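Local coordinates for cell division protein FtsI/penicillin binding protein 2 (Legionella pneumophila subsp. pneumophila ATCC 43290, PDB 4ZTK) that probably acts as a D,D-transpeptidase that cross-links septal peptidoglycan during cell division, through a penicillin-binding, serine-based transpeptidase domain, at residues Q26-Q31 with G44-A49; S80-F85 with F158-N163. All coordinates share one frame; numbering follows the deposited sequence.

Contact 1: residues Q26-Q31 with G44-A49; sequences QIVEKQ and GVIAIA
Val28 and Ile46 meet where helix 22-38 lies along strand 43-49, their CA atoms 6.3 Å apart. The two short segments run nearly antiparallel, at 160°, with axes 8.6 Å apart at closest approach. The contact is purely apolar across the gap, and Ile46 does most of the work on the strand side. Its CB faces the helix, 4.1 Å from Val28 CB. From there the side chain forks. CG2, anti to the backbone N, reaches Val28 CG1 at 3.7 Å. CG1 takes the other direction, anti to the carbonyl carbon (chi1 -59°), and serves mainly as a link, since its extended chain carries CD1 past Val28 toward the next turn of the helix. There CD1 comes to 4.1 Å from Gln31 CB and equally near the backbone O of Val28. An isoleucine suits this place because its two branches touch successive turns of one helix.

This is the sandwich of the penicillin-binding transpeptidase and beta-lactamase fold, in which helices cover both faces of an antiparallel sheet. Helix 22-38 and the C-terminal helix 295-310 lie on the face to which Ile46 points, and Val302 of the latter also touches Ile46. Helix 189-200 covers the reverse face, against Val45 and Ala47.

Val28, branched at CB, is short enough to lie between helix and strand with CG1 in contact with both isoleucines. That CG1 touches Ile48 CG1, two residues along the strand, at 3.7 Å, and the valine and isoleucine side chains cross obliquely. Gln31 contributes only the aliphatic root of its side chain: beyond CB the chain bends at chi2 (-68°) and leads away from the strand, and NE2 makes a weak hydrogen bond to Asp309 OD2 of helix 295-310.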
loop_
_atom_site.group_PDB
_atom_site.type_symbol
_atom_site.label_atom_id
_atom_site.label_comp_id
_atom_site.label_asym_id
_atom_site.label_seq_id
_atom_site.Cartn_x
_atom_site.Cartn_y
_atom_site.Cartn_z
ATOM N N GLN A 26 -4.531 7.653 -19.037
ATOM C CA GLN A 26 -3.530 8.478 -19.693
ATOM C C GLN A 26 -2.618 9.164 -18.676
ATOM O O GLN A 26 -1.413 9.276 -18.890
ATOM C CB GLN A 26 -4.213 9.502 -20.597
ATOM C CG GLN A 26 -3.257 10.312 -21.430
ATOM C CD GLN A 26 -3.901 10.846 -22.693
ATOM O OE1 GLN A 26 -4.419 10.085 -23.515
ATOM N NE2 GLN A 26 -3.876 12.161 -22.853
ATOM N N ILE A 27 -3.199 9.611 -17.569
ATOM C CA ILE A 27 -2.423 10.183 -16.471
ATOM C C ILE A 27 -1.372 9.209 -15.933
ATOM O O ILE A 27 -0.192 9.546 -15.846
ATOM C CB ILE A 27 -3.332 10.630 -15.312
ATOM C CG1 ILE A 27 -4.170 11.838 -15.737
ATOM C CG2 ILE A 27 -2.500 10.951 -14.066
ATOM C CD1 ILE A 27 -5.183 12.283 -14.694
ATOM N N VAL A 28 -1.789 7.997 -15.586
ATOM C CA VAL A 28 -0.850 7.056 -14.978
ATOM C C VAL A 28 0.176 6.566 -15.999
ATOM O O VAL A 28 1.318 6.264 -15.653
ATOM C CB VAL A 28 -1.567 5.877 -14.283
ATOM C CG1 VAL A 28 -2.411 6.393 -13.132
ATOM C CG2 VAL A 28 -2.429 5.088 -15.273
ATOM N N GLU A 29 -0.235 6.512 -17.261
ATOM C CA GLU A 29 0.671 6.145 -18.343
ATOM C C GLU A 29 1.836 7.119 -18.482
ATOM O O GLU A 29 2.971 6.691 -18.613
ATOM C CB GLU A 29 -0.086 6.014 -19.668
ATOM C CG GLU A 29 -0.764 4.668 -19.848
ATOM C CD GLU A 29 -1.682 4.633 -21.055
ATOM O OE1 GLU A 29 -2.014 5.718 -21.577
ATOM O OE2 GLU A 29 -2.069 3.524 -21.482
ATOM N N LYS A 30 1.558 8.419 -18.439
ATOM C CA LYS A 30 2.615 9.429 -18.494
ATOM C C LYS A 30 3.513 9.384 -17.259
ATOM O O LYS A 30 4.731 9.542 -17.360
ATOM C CB LYS A 30 2.027 10.837 -18.610
ATOM C CG LYS A 30 1.186 11.066 -19.839
ATOM C CD LYS A 30 0.717 12.511 -19.938
ATOM C CE LYS A 30 -0.208 12.879 -18.789
ATOM N NZ LYS A 30 -0.706 14.279 -18.918
ATOM N N GLN A 31 2.905 9.193 -16.095
ATOM C CA GLN A 31 3.636 9.294 -14.836
ATOM C C GLN A 31 4.561 8.110 -14.559
ATOM O O GLN A 31 5.705 8.306 -14.150
ATOM C CB GLN A 31 2.675 9.502 -13.660
ATOM C CG GLN A 31 1.908 10.820 -13.689
ATOM C CD GLN A 31 2.797 12.035 -13.474
ATOM O OE1 GLN A 31 3.974 11.911 -13.125
ATOM N NE2 GLN A 31 2.233 13.220 -13.681
ATOM N N GLY A 44 8.050 -0.560 -13.143
ATOM C CA GLY A 44 7.198 0.191 -12.247
ATOM C C GLY A 44 5.755 0.055 -12.663
ATOM O O GLY A 44 5.465 -0.226 -13.822
ATOM N N VAL A 45 4.850 0.263 -11.718
ATOM C CA VAL A 45 3.427 0.141 -11.985
ATOM C C VAL A 45 2.651 1.138 -11.136
ATOM O O VAL A 45 3.025 1.413 -9.996
ATOM C CB VAL A 45 2.926 -1.299 -11.705
ATOM C CG1 VAL A 45 3.321 -1.745 -10.298
ATOM C CG2 VAL A 45 1.409 -1.409 -11.903
ATOM N N ILE A 46 1.593 1.703 -11.710
ATOM C CA ILE A 46 0.641 2.506 -10.957
ATOM C C ILE A 46 -0.769 1.987 -11.198
ATOM O O ILE A 46 -1.159 1.714 -12.336
ATOM C CB ILE A 46 0.682 3.986 -11.365
ATOM C CG1 ILE A 46 2.075 4.571 -11.137
ATOM C CG2 ILE A 46 -0.350 4.779 -10.580
ATOM C CD1 ILE A 46 2.220 5.979 -11.666
ATOM N N ALA A 47 -1.538 1.855 -10.126
ATOM C CA ALA A 47 -2.932 1.464 -10.248
ATOM C C ALA A 47 -3.819 2.436 -9.486
ATOM O O ALA A 47 -3.428 2.959 -8.439
ATOM C CB ALA A 47 -3.138 0.036 -9.753
ATOM N N ILE A 48 -4.999 2.697 -10.038
ATOM C CA ILE A 48 -6.005 3.522 -9.384
ATOM C C ILE A 48 -7.270 2.694 -9.231
ATOM O O ILE A 48 -7.618 1.930 -10.120
ATOM C CB ILE A 48 -6.361 4.771 -10.211
ATOM C CG1 ILE A 48 -5.107 5.421 -10.804
ATOM C CG2 ILE A 48 -7.167 5.759 -9.372
ATOM C CD1 ILE A 48 -4.195 6.017 -9.805
ATOM N N ALA A 49 -7.947 2.835 -8.098
ATOM C CA ALA A 49 -9.191 2.119 -7.868
ATOM C C ALA A 49 -10.250 3.064 -7.321
ATOM O O ALA A 49 -9.936 4.080 -6.698
ATOM C CB ALA A 49 -8.977 0.947 -6.901
#

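Contact 2: residues S80-F85 with F158-N163; sequences STIKPF and FGFDMN
Phe85, just inside helix 83-92, and Phe158, directly after helix 148-157, bring their CA atoms within 7.7 Å, while Gly159, with positive phi in a Schellman motif, turns segment 158-163 out of the latter helix. The first segment carries the SxxK pattern of penicillin-binding proteins, Ser80 and Lys83, which probably supplies the catalytic serine; Lys83 NZ donates to Ser80 OG at 3.0 Å. Behind it lies an aromatic cluster. Phe85 sits in the middle, presenting an edge to one partner and a face to another. Phe85 CD1 lies 3.4 Å from Phe158 CG, over that ring's face but off-centre toward the rim, in a T-shaped pair with planes at 68°. Phe160 in turn sets its own edge over Phe85, CE2 lying 3.5 Å above the centre of that ring, with planes at 67°. Flat rings suit this place because, steeply inclined, they pack edge on face and fill the space; the carbonyl oxygens of Thr81 and Ile82 lie in plane at the Phe85 edge. Tyr196 of helix 189-200 extends the cluster with another edge-to-face contact to Phe85. A slim aliphatic tip completes the packing. In Ile82, CG1 anti to the backbone N (chi1 -164°) directs the chain, and the bend at chi2 lays the CD1 methyl in a CH-pi contact over the ring's centre, 3.4 Å from the centroid of Phe160.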
loop_
_atom_site.group_PDB
_atom_site.type_symbol
_atom_site.label_atom_id
_atom_site.label_comp_id
_atom_site.label_asym_id
_atom_site.label_seq_id
_atom_site.Cartn_x
_atom_site.Cartn_y
_atom_site.Cartn_z
ATOM N N SER A 80 5.762 -3.052 4.565
ATOM C CA SER A 80 5.127 -2.211 5.581
ATOM C C SER A 80 3.760 -1.615 5.196
ATOM O O SER A 80 3.097 -1.011 6.041
ATOM C CB SER A 80 6.084 -1.108 6.047
ATOM O OG SER A 80 7.247 -1.663 6.642
ATOM N N THR A 81 3.323 -1.782 3.948
ATOM C CA THR A 81 1.966 -1.358 3.594
ATOM C C THR A 81 0.908 -2.245 4.268
ATOM O O THR A 81 -0.276 -1.920 4.244
ATOM C CB THR A 81 1.719 -1.294 2.057
ATOM O OG1 THR A 81 1.852 -2.603 1.482
ATOM C CG2 THR A 81 2.702 -0.333 1.393
ATOM N N ILE A 82 1.342 -3.346 4.885
ATOM C CA ILE A 82 0.439 -4.180 5.689
ATOM C C ILE A 82 0.137 -3.540 7.047
ATOM O O ILE A 82 -0.892 -3.822 7.653
ATOM C CB ILE A 82 1.016 -5.598 5.939
ATOM C CG1 ILE A 82 -0.075 -6.557 6.419
ATOM C CG2 ILE A 82 2.129 -5.572 6.992
ATOM C CD1 ILE A 82 -1.179 -6.740 5.455
ATOM N N LYS A 83 1.043 -2.686 7.519
ATOM C CA LYS A 83 0.981 -2.155 8.884
ATOM C C LYS A 83 -0.353 -1.514 9.299
ATOM O O LYS A 83 -0.816 -1.752 10.414
ATOM C CB LYS A 83 2.161 -1.206 9.164
ATOM C CG LYS A 83 3.498 -1.923 9.392
ATOM C CD LYS A 83 4.645 -0.931 9.579
ATOM C CE LYS A 83 5.887 -1.604 10.171
ATOM N NZ LYS A 83 6.426 -2.692 9.306
ATOM N N PRO A 84 -0.971 -0.696 8.417
ATOM C CA PRO A 84 -2.280 -0.132 8.780
ATOM C C PRO A 84 -3.332 -1.186 9.115
ATOM O O PRO A 84 -4.180 -0.941 9.977
ATOM C CB PRO A 84 -2.699 0.622 7.513
ATOM C CG PRO A 84 -1.414 1.033 6.892
ATOM C CD PRO A 84 -0.466 -0.118 7.155
ATOM N N PHE A 85 -3.274 -2.337 8.453
ATOM C CA PHE A 85 -4.251 -3.401 8.683
ATOM C C PHE A 85 -3.971 -4.166 9.978
ATOM O O PHE A 85 -4.902 -4.585 10.673
ATOM C CB PHE A 85 -4.311 -4.341 7.478
ATOM C CG PHE A 85 -4.625 -3.631 6.186
ATOM C CD1 PHE A 85 -5.939 -3.382 5.820
ATOM C CD2 PHE A 85 -3.607 -3.194 5.352
ATOM C CE1 PHE A 85 -6.234 -2.719 4.633
ATOM C CE2 PHE A 85 -3.892 -2.529 4.163
ATOM C CZ PHE A 85 -5.215 -2.293 3.805
ATOM N N PHE A 158 -9.806 -8.400 5.195
ATOM C CA PHE A 158 -9.334 -7.269 4.399
ATOM C C PHE A 158 -8.875 -7.676 2.996
ATOM O O PHE A 158 -8.481 -6.822 2.196
ATOM C CB PHE A 158 -8.184 -6.540 5.103
ATOM C CG PHE A 158 -8.636 -5.483 6.072
ATOM C CD1 PHE A 158 -9.261 -4.333 5.620
ATOM C CD2 PHE A 158 -8.412 -5.632 7.434
ATOM C CE1 PHE A 158 -9.670 -3.350 6.508
ATOM C CE2 PHE A 158 -8.819 -4.653 8.332
ATOM C CZ PHE A 158 -9.451 -3.512 7.868
ATOM N N GLY A 159 -8.903 -8.975 2.709
ATOM C CA GLY A 159 -8.538 -9.465 1.393
ATOM C C GLY A 159 -7.125 -10.015 1.309
ATOM O O GLY A 159 -6.622 -10.268 0.215
ATOM N N PHE A 160 -6.479 -10.200 2.456
ATOM C CA PHE A 160 -5.129 -10.754 2.475
ATOM C C PHE A 160 -5.122 -12.279 2.596
ATOM O O PHE A 160 -5.903 -12.865 3.347
ATOM C CB PHE A 160 -4.293 -10.136 3.602
ATOM C CG PHE A 160 -3.982 -8.688 3.394
ATOM C CD1 PHE A 160 -2.929 -8.305 2.580
ATOM C CD2 PHE A 160 -4.749 -7.706 4.000
ATOM C CE1 PHE A 160 -2.638 -6.962 2.378
ATOM C CE2 PHE A 160 -4.466 -6.359 3.802
ATOM C CZ PHE A 160 -3.410 -5.987 2.989
ATOM N N ASP A 161 -4.221 -12.908 1.851
ATOM C CA ASP A 161 -3.989 -14.343 1.947
ATOM C C ASP A 161 -3.179 -14.650 3.205
ATOM O O ASP A 161 -1.977 -14.414 3.248
ATOM C CB ASP A 161 -3.228 -14.813 0.706
ATOM C CG ASP A 161 -2.935 -16.309 0.709
ATOM O OD1 ASP A 161 -3.184 -17.010 1.717
ATOM O OD2 ASP A 161 -2.437 -16.785 -0.329
HETATM N N MSE A 162 -3.839 -15.192 4.221
HETATM C CA MSE A 162 -3.153 -15.583 5.445
HETATM C C MSE A 162 -3.063 -17.102 5.526
HETATM O O MSE A 162 -2.993 -17.677 6.614
HETATM C CB MSE A 162 -3.888 -15.022 6.659
HETATM C CG MSE A 162 -4.148 -13.528 6.560
HETATM SE SE MSE A 162 -2.496 -12.486 6.481
HETATM C CE MSE A 162 -1.960 -12.667 8.350
ATOM N N ASN A 163 -3.060 -17.748 4.363
ATOM C CA ASN A 163 -3.046 -19.208 4.304
ATOM C C ASN A 163 -1.865 -19.800 3.539
ATOM O O ASN A 163 -1.226 -20.726 4.021
ATOM C CB ASN A 163 -4.362 -19.736 3.731
ATOM C CG ASN A 163 -5.469 -19.791 4.768
ATOM O OD1 ASN A 163 -6.103 -18.780 5.071
ATOM N ND2 ASN A 163 -5.707 -20.979 5.317
#

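How the contacts relate
The two contacts lie on opposite sides of the chain's centre, with their own centres 23 Å apart and nearest atoms about 12 Å apart, so neither touches the other. Contact 1 joins helix 22-38 to one face of the five-stranded sheet, whereas contact 2 backs the probable active site. Helix 189-200 links them: its Ile193 touches Ala47 of strand 43-49, and its Leu199 and Ser195 touch Phe85 and Phe160. The sheet provides a second route, because edge strand 246-253, three strands along the sheet from 43-49, brings Lys248 against Ser80 and Lys83. There a sulfonic acid molecule, probably from the crystallisation liquor, makes a weak hydrogen bond to Ser80 OG.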